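Local coordinates for translation initiation factor eif-2b-like protein (PDB 4ZEO), which probably acts as the delta subunit of eIF2B, the heterodecameric guanine nucleotide exchange factor for eIF2 in translation initiation, at residues V287-H292 / L314-V319; G373-A378 / L425-H430. One frame throughout, in Å; residues are numbered along the deposited sequence.

Contact 1: V287-H292 / L314-V319; sequences VTYGRH and LDDPYV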
loop_
_atom_site.group_PDB
_atom_site.type_symbol
_atom_site.label_atom_id
_atom_site.label_comp_id
_atom_site.label_asym_id
_atom_site.label_seq_id
_atom_site.Cartn_x
_atom_site.Cartn_y
_atom_site.Cartn_z
ATOM N N VAL A 287 4.178 -10.106 -17.001
ATOM C CA VAL A 287 4.611 -10.994 -15.939
ATOM C C VAL A 287 4.380 -10.333 -14.580
ATOM O O VAL A 287 4.605 -9.134 -14.403
ATOM C CB VAL A 287 6.096 -11.383 -16.089
ATOM C CG1 VAL A 287 6.493 -12.362 -14.976
ATOM C CG2 VAL A 287 6.354 -12.001 -17.479
ATOM N N THR A 288 3.852 -11.087 -13.627
ATOM C CA THR A 288 3.763 -10.554 -12.282
ATOM C C THR A 288 3.993 -11.681 -11.286
ATOM O O THR A 288 4.054 -12.862 -11.677
ATOM C CB THR A 288 2.426 -9.828 -12.027
ATOM O OG1 THR A 288 2.567 -9.010 -10.860
ATOM C CG2 THR A 288 1.273 -10.818 -11.841
ATOM N N TYR A 289 4.185 -11.302 -10.020
ATOM C CA TYR A 289 4.517 -12.243 -8.951
ATOM C C TYR A 289 3.534 -12.147 -7.786
ATOM O O TYR A 289 3.375 -11.089 -7.175
ATOM C CB TYR A 289 5.938 -11.978 -8.464
ATOM C CG TYR A 289 6.428 -12.860 -7.347
ATOM C CD1 TYR A 289 6.613 -14.227 -7.540
ATOM C CD2 TYR A 289 6.705 -12.330 -6.091
ATOM C CE1 TYR A 289 7.077 -15.040 -6.521
ATOM C CE2 TYR A 289 7.162 -13.131 -5.065
ATOM C CZ TYR A 289 7.356 -14.488 -5.287
ATOM O OH TYR A 289 7.824 -15.293 -4.265
ATOM N N GLY A 290 2.892 -13.270 -7.473
ATOM C CA GLY A 290 1.927 -13.333 -6.401
ATOM C C GLY A 290 0.720 -12.493 -6.734
ATOM O O GLY A 290 0.438 -12.233 -7.904
ATOM N N ARG A 291 0.012 -12.049 -5.701
ATOM C CA ARG A 291 -1.136 -11.194 -5.914
ATOM C C ARG A 291 -1.011 -9.847 -5.248
ATOM O O ARG A 291 -1.120 -9.745 -4.036
ATOM C CB ARG A 291 -2.379 -11.885 -5.401
ATOM C CG ARG A 291 -3.640 -11.117 -5.629
ATOM C CD ARG A 291 -4.774 -11.850 -4.973
ATOM N NE ARG A 291 -6.056 -11.348 -5.423
ATOM C CZ ARG A 291 -7.217 -11.916 -5.119
ATOM N NH1 ARG A 291 -7.232 -13.021 -4.391
ATOM N NH2 ARG A 291 -8.349 -11.395 -5.561
ATOM N N HIS A 292 -0.821 -8.805 -6.047
ATOM C CA HIS A 292 -0.810 -7.457 -5.505
ATOM C C HIS A 292 -2.005 -6.703 -6.072
ATOM O O HIS A 292 -2.214 -6.678 -7.289
ATOM C CB HIS A 292 0.486 -6.716 -5.849
ATOM C CG HIS A 292 0.729 -5.504 -4.996
ATOM N ND1 HIS A 292 0.114 -4.291 -5.228
ATOM C CD2 HIS A 292 1.530 -5.326 -3.917
ATOM C CE1 HIS A 292 0.522 -3.418 -4.319
ATOM N NE2 HIS A 292 1.374 -4.023 -3.511
ATOM N N LEU A 314 3.573 -15.737 -11.512
ATOM C CA LEU A 314 4.565 -16.524 -10.807
ATOM C C LEU A 314 4.192 -16.498 -9.329
ATOM O O LEU A 314 3.492 -15.574 -8.899
ATOM C CB LEU A 314 5.960 -15.945 -11.043
ATOM C CG LEU A 314 6.482 -15.841 -12.487
ATOM C CD1 LEU A 314 7.728 -14.972 -12.552
ATOM C CD2 LEU A 314 6.802 -17.197 -13.040
ATOM N N ASP A 315 4.596 -17.501 -8.546
ATOM C CA ASP A 315 4.179 -17.495 -7.150
ATOM C C ASP A 315 5.244 -17.951 -6.177
ATOM O O ASP A 315 6.305 -18.441 -6.569
ATOM C CB ASP A 315 2.941 -18.375 -6.950
ATOM C CG ASP A 315 1.880 -17.707 -6.059
ATOM O OD1 ASP A 315 0.745 -18.217 -6.044
ATOM O OD2 ASP A 315 2.179 -16.699 -5.366
ATOM N N ASP A 316 4.951 -17.735 -4.898
ATOM C CA ASP A 316 5.699 -18.300 -3.787
ATOM C C ASP A 316 4.965 -19.592 -3.424
ATOM O O ASP A 316 3.784 -19.543 -3.085
ATOM C CB ASP A 316 5.734 -17.309 -2.613
ATOM C CG ASP A 316 6.561 -17.795 -1.423
ATOM O OD1 ASP A 316 6.668 -19.013 -1.172
ATOM O OD2 ASP A 316 7.077 -16.930 -0.697
ATOM N N PRO A 317 5.664 -20.741 -3.455
ATOM C CA PRO A 317 5.061 -22.055 -3.212
ATOM C C PRO A 317 4.443 -22.162 -1.821
ATOM O O PRO A 317 3.564 -22.991 -1.601
ATOM C CB PRO A 317 6.242 -23.016 -3.388
ATOM C CG PRO A 317 7.429 -22.191 -3.053
ATOM C CD PRO A 317 7.113 -20.868 -3.687
ATOM N N TYR A 318 5.024 -21.443 -0.866
ATOM C CA TYR A 318 4.529 -21.381 0.510
ATOM C C TYR A 318 3.304 -20.499 0.757
ATOM O O TYR A 318 2.550 -20.754 1.683
ATOM C CB TYR A 318 5.678 -21.017 1.438
ATOM C CG TYR A 318 6.800 -22.012 1.266
ATOM C CD1 TYR A 318 6.685 -23.293 1.781
ATOM C CD2 TYR A 318 7.969 -21.681 0.576
ATOM C CE1 TYR A 318 7.693 -24.220 1.623
ATOM C CE2 TYR A 318 8.988 -22.598 0.417
ATOM C CZ TYR A 318 8.841 -23.866 0.945
ATOM O OH TYR A 318 9.838 -24.796 0.798
ATOM N N VAL A 319 3.178 -19.392 0.059
ATOM C CA VAL A 319 1.980 -18.574 0.175
ATOM C C VAL A 319 0.824 -18.952 -0.775
ATOM O O VAL A 319 -0.301 -19.185 -0.333
ATOM C CB VAL A 319 2.356 -17.102 -0.004
ATOM C CG1 VAL A 319 1.122 -16.215 0.182
ATOM C CG2 VAL A 319 3.497 -16.763 0.974
#

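Contact 2: G373-A378 / L425-H430; sequences GTADVA and LFDNTH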
loop_
_atom_site.group_PDB
_atom_site.type_symbol
_atom_site.label_atom_id
_atom_site.label_comp_id
_atom_site.label_asym_id
_atom_site.label_seq_id
_atom_site.Cartn_x
_atom_site.Cartn_y
_atom_site.Cartn_z
ATOM N N GLY A 373 10.888 -13.045 -2.908
ATOM C CA GLY A 373 10.819 -13.598 -4.256
ATOM C C GLY A 373 10.544 -12.551 -5.339
ATOM O O GLY A 373 10.781 -12.815 -6.518
ATOM N N THR A 374 10.105 -11.347 -4.944
ATOM C CA THR A 374 9.905 -10.241 -5.884
ATOM C C THR A 374 11.226 -9.808 -6.522
ATOM O O THR A 374 11.289 -9.528 -7.728
ATOM C CB THR A 374 9.268 -9.015 -5.186
ATOM O OG1 THR A 374 7.957 -9.364 -4.730
ATOM C CG2 THR A 374 9.173 -7.801 -6.131
ATOM N N ALA A 375 12.276 -9.762 -5.697
ATOM C CA ALA A 375 13.608 -9.365 -6.136
ATOM C C ALA A 375 14.170 -10.308 -7.196
ATOM O O ALA A 375 14.801 -9.858 -8.150
ATOM C CB ALA A 375 14.563 -9.292 -4.952
ATOM N N ASP A 376 13.932 -11.609 -7.036
ATOM C CA ASP A 376 14.436 -12.574 -8.011
ATOM C C ASP A 376 13.781 -12.334 -9.365
ATOM O O ASP A 376 14.451 -12.395 -10.398
ATOM C CB ASP A 376 14.210 -14.004 -7.527
ATOM C CG ASP A 376 14.863 -14.260 -6.197
ATOM O OD1 ASP A 376 16.079 -14.519 -6.158
ATOM O OD2 ASP A 376 14.179 -14.163 -5.170
ATOM N N VAL A 377 12.481 -12.044 -9.348
ATOM C CA VAL A 377 11.735 -11.742 -10.566
ATOM C C VAL A 377 12.269 -10.477 -11.261
ATOM O O VAL A 377 12.557 -10.506 -12.461
ATOM C CB VAL A 377 10.232 -11.551 -10.261
ATOM C CG1 VAL A 377 9.449 -11.236 -11.535
ATOM C CG2 VAL A 377 9.680 -12.794 -9.611
ATOM N N ALA A 378 12.436 -9.394 -10.496
ATOM C CA ALA A 378 12.974 -8.134 -11.019
ATOM C C ALA A 378 14.422 -8.281 -11.525
ATOM O O ALA A 378 14.797 -7.701 -12.540
ATOM C CB ALA A 378 12.899 -7.037 -9.961
ATOM N N LEU A 425 9.520 -12.339 5.701
ATOM C CA LEU A 425 8.819 -12.703 4.479
ATOM C C LEU A 425 8.808 -11.577 3.430
ATOM O O LEU A 425 7.995 -11.572 2.508
ATOM C CB LEU A 425 7.399 -13.145 4.848
ATOM C CG LEU A 425 6.563 -12.162 5.673
ATOM C CD1 LEU A 425 5.842 -11.150 4.776
ATOM C CD2 LEU A 425 5.574 -12.904 6.551
ATOM N N PHE A 426 9.758 -10.660 3.566
ATOM C CA PHE A 426 9.942 -9.561 2.633
ATOM C C PHE A 426 11.356 -9.626 2.091
ATOM O O PHE A 426 12.247 -10.130 2.772
ATOM C CB PHE A 426 9.708 -8.208 3.318
ATOM C CG PHE A 426 8.274 -7.937 3.669
ATOM C CD1 PHE A 426 7.316 -7.789 2.670
ATOM C CD2 PHE A 426 7.873 -7.865 5.006
ATOM C CE1 PHE A 426 5.990 -7.556 2.990
ATOM C CE2 PHE A 426 6.541 -7.628 5.337
ATOM C CZ PHE A 426 5.599 -7.470 4.324
ATOM N N ASP A 427 11.562 -9.162 0.860
ATOM C CA ASP A 427 12.925 -8.995 0.366
ATOM C C ASP A 427 13.075 -7.579 -0.229
ATOM O O ASP A 427 12.100 -6.831 -0.361
ATOM C CB ASP A 427 13.322 -10.104 -0.634
ATOM C CG ASP A 427 12.545 -10.060 -1.959
ATOM O OD1 ASP A 427 11.888 -9.054 -2.278
ATOM O OD2 ASP A 427 12.597 -11.060 -2.701
ATOM N N ASN A 428 14.300 -7.207 -0.565
ATOM C CA ASN A 428 14.567 -5.887 -1.098
ATOM C C ASN A 428 14.920 -5.884 -2.573
ATOM O O ASN A 428 15.867 -6.547 -2.992
ATOM C CB ASN A 428 15.691 -5.249 -0.300
ATOM C CG ASN A 428 15.877 -3.801 -0.628
ATOM O OD1 ASN A 428 16.863 -3.427 -1.265
ATOM N ND2 ASN A 428 14.913 -2.968 -0.236
ATOM N N THR A 429 14.170 -5.134 -3.370
ATOM C CA THR A 429 14.536 -5.020 -4.775
ATOM C C THR A 429 15.261 -3.702 -5.002
ATOM O O THR A 429 14.641 -2.628 -4.957
ATOM C CB THR A 429 13.305 -5.120 -5.725
ATOM O OG1 THR A 429 12.665 -6.404 -5.582
ATOM C CG2 THR A 429 13.747 -4.960 -7.173
ATOM N N HIS A 430 16.567 -3.792 -5.295
ATOM C CA HIS A 430 17.414 -2.607 -5.505
ATOM C C HIS A 430 16.883 -1.838 -6.717
ATOM O O HIS A 430 16.383 -2.446 -7.658
ATOM C CB HIS A 430 18.858 -3.022 -5.741
ATOM C CG HIS A 430 19.834 -1.891 -5.674
ATOM N ND1 HIS A 430 19.986 -0.987 -6.705
ATOM C CD2 HIS A 430 20.761 -1.557 -4.745
ATOM C CE1 HIS A 430 20.923 -0.112 -6.387
ATOM N NE2 HIS A 430 21.416 -0.442 -5.207
#

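Contact 1: V287-H292 / L314-V319
Tyr289 and Leu314 form a parallel beta bridge where two neighbouring strands of a Rossmann-like sheet end, joined by a beta-alpha-beta crossover through helix 293-304. Two backbone hydrogen bonds frame the bridge: Leu314 N gives to Thr288 O (2.9 Å), and Gly290 N gives to Leu314 O (2.8 Å), the second almost straight at 178°. The side chains of Tyr289 and Leu314 lie on the same face of the sheet. Leu314 CB lies in the plane of the Tyr289 ring at its edge, 4.0 Å from CD1, and two residues before Tyr289 on its strand, Val287 CG1 meets Leu314 CD1 at 3.8 Å, extending the apolar strip. With CG anti to the backbone N (chi1 179°), the tyrosine reaches along the outgoing chain: CE1 comes within 3.5 Å of Asp315 C, and OH ends 3.3 Å from Asp316 CB. The polar end has its own partner, since OH is hydrogen-bonded to Ser372 O, so the hydroxyl end is held by a bond while the CD1 side rests on apolar packing. Behind this first shell, Val377 of helix 374-384 packs on both Tyr289 and Leu314. On the other strand edge, the Thr288 hydroxyl bonds to Phe356 O. Gly290 breaks from the strand with a positive phi (66°) and brings its CA to 3.5 Å from Asp315 OD2. That carboxylate is positioned by Tyr338, whose hydroxyl is hydrogen-bonded to OD1. Farther out, the chain is turned toward helix 321-331 by an Asx turn, in which Asp316 OD1 accepts from Tyr318 N at 2.9 Å.

Contact 2: G373-A378 / L425-H430
Ala375, in the first turn of helix 374-378, lies over Thr429 of strand 426-429 with their CA atoms 4.6 Å apart. The segment axes come within 7.5 Å and run in nearly the same direction, 29° from parallel, so the helix start packs along the strand and the small side chains of one meet the short ones of the other. Asp427 points toward the helix N-terminus, where Gly373 is the N-cap residue. Asp427 CG sits between the backbone N and the carbonyl carbon (chi1 67°), which lifts the carboxylate off the strand to the start of the helix. There OD2 accepts two backbone hydrogen bonds from opposite faces of the carboxylate plane: Gly373 N (2.6 Å) approaches from well above it, whereas Ala375 N (3.3 Å) arrives on the syn side. Two residues on, Thr429 sets its two branches against different parts of the helix. OG1 stands 3.5 Å from Ala375 CB, and CG2 touches Ala378 CB at 3.6 Å. Thr374 crosses Thr429 at about a right angle, bringing CG2 near OG1, while its own hydroxyl is bonded to Pro371 O. Replacing Asp427 with an alanine would probably leave the amides of Gly373 and Ala375 without their shared acceptor and loosen the helix start from the strand. The two amides and the positive end of the helix dipole should favour a charged Asp427, although Asp376, whose OD2 lies 4.3 Å from Asp427 OD2, would partly offset that stabilisation.

Contact 1 closes before contact 2 opens along the chain, yet their centres lie only 11 Å apart on the same side of the molecule's centre. The first joins two adjacent strands of the six-stranded parallel sheet; the second joins helix 374-384 to an edge strand of the small antiparallel sheet. This helix is the common element: it lies over the Tyr289 face of the parallel sheet while also receiving strand 426-429. The contacts touch directly, with Tyr289 OH 3.4 Å from Gly373 CA. Helix 374-384 thus connects the parallel sheet with the small antiparallel one, all within the family region shared by the alpha, beta and delta subunits of eIF2B.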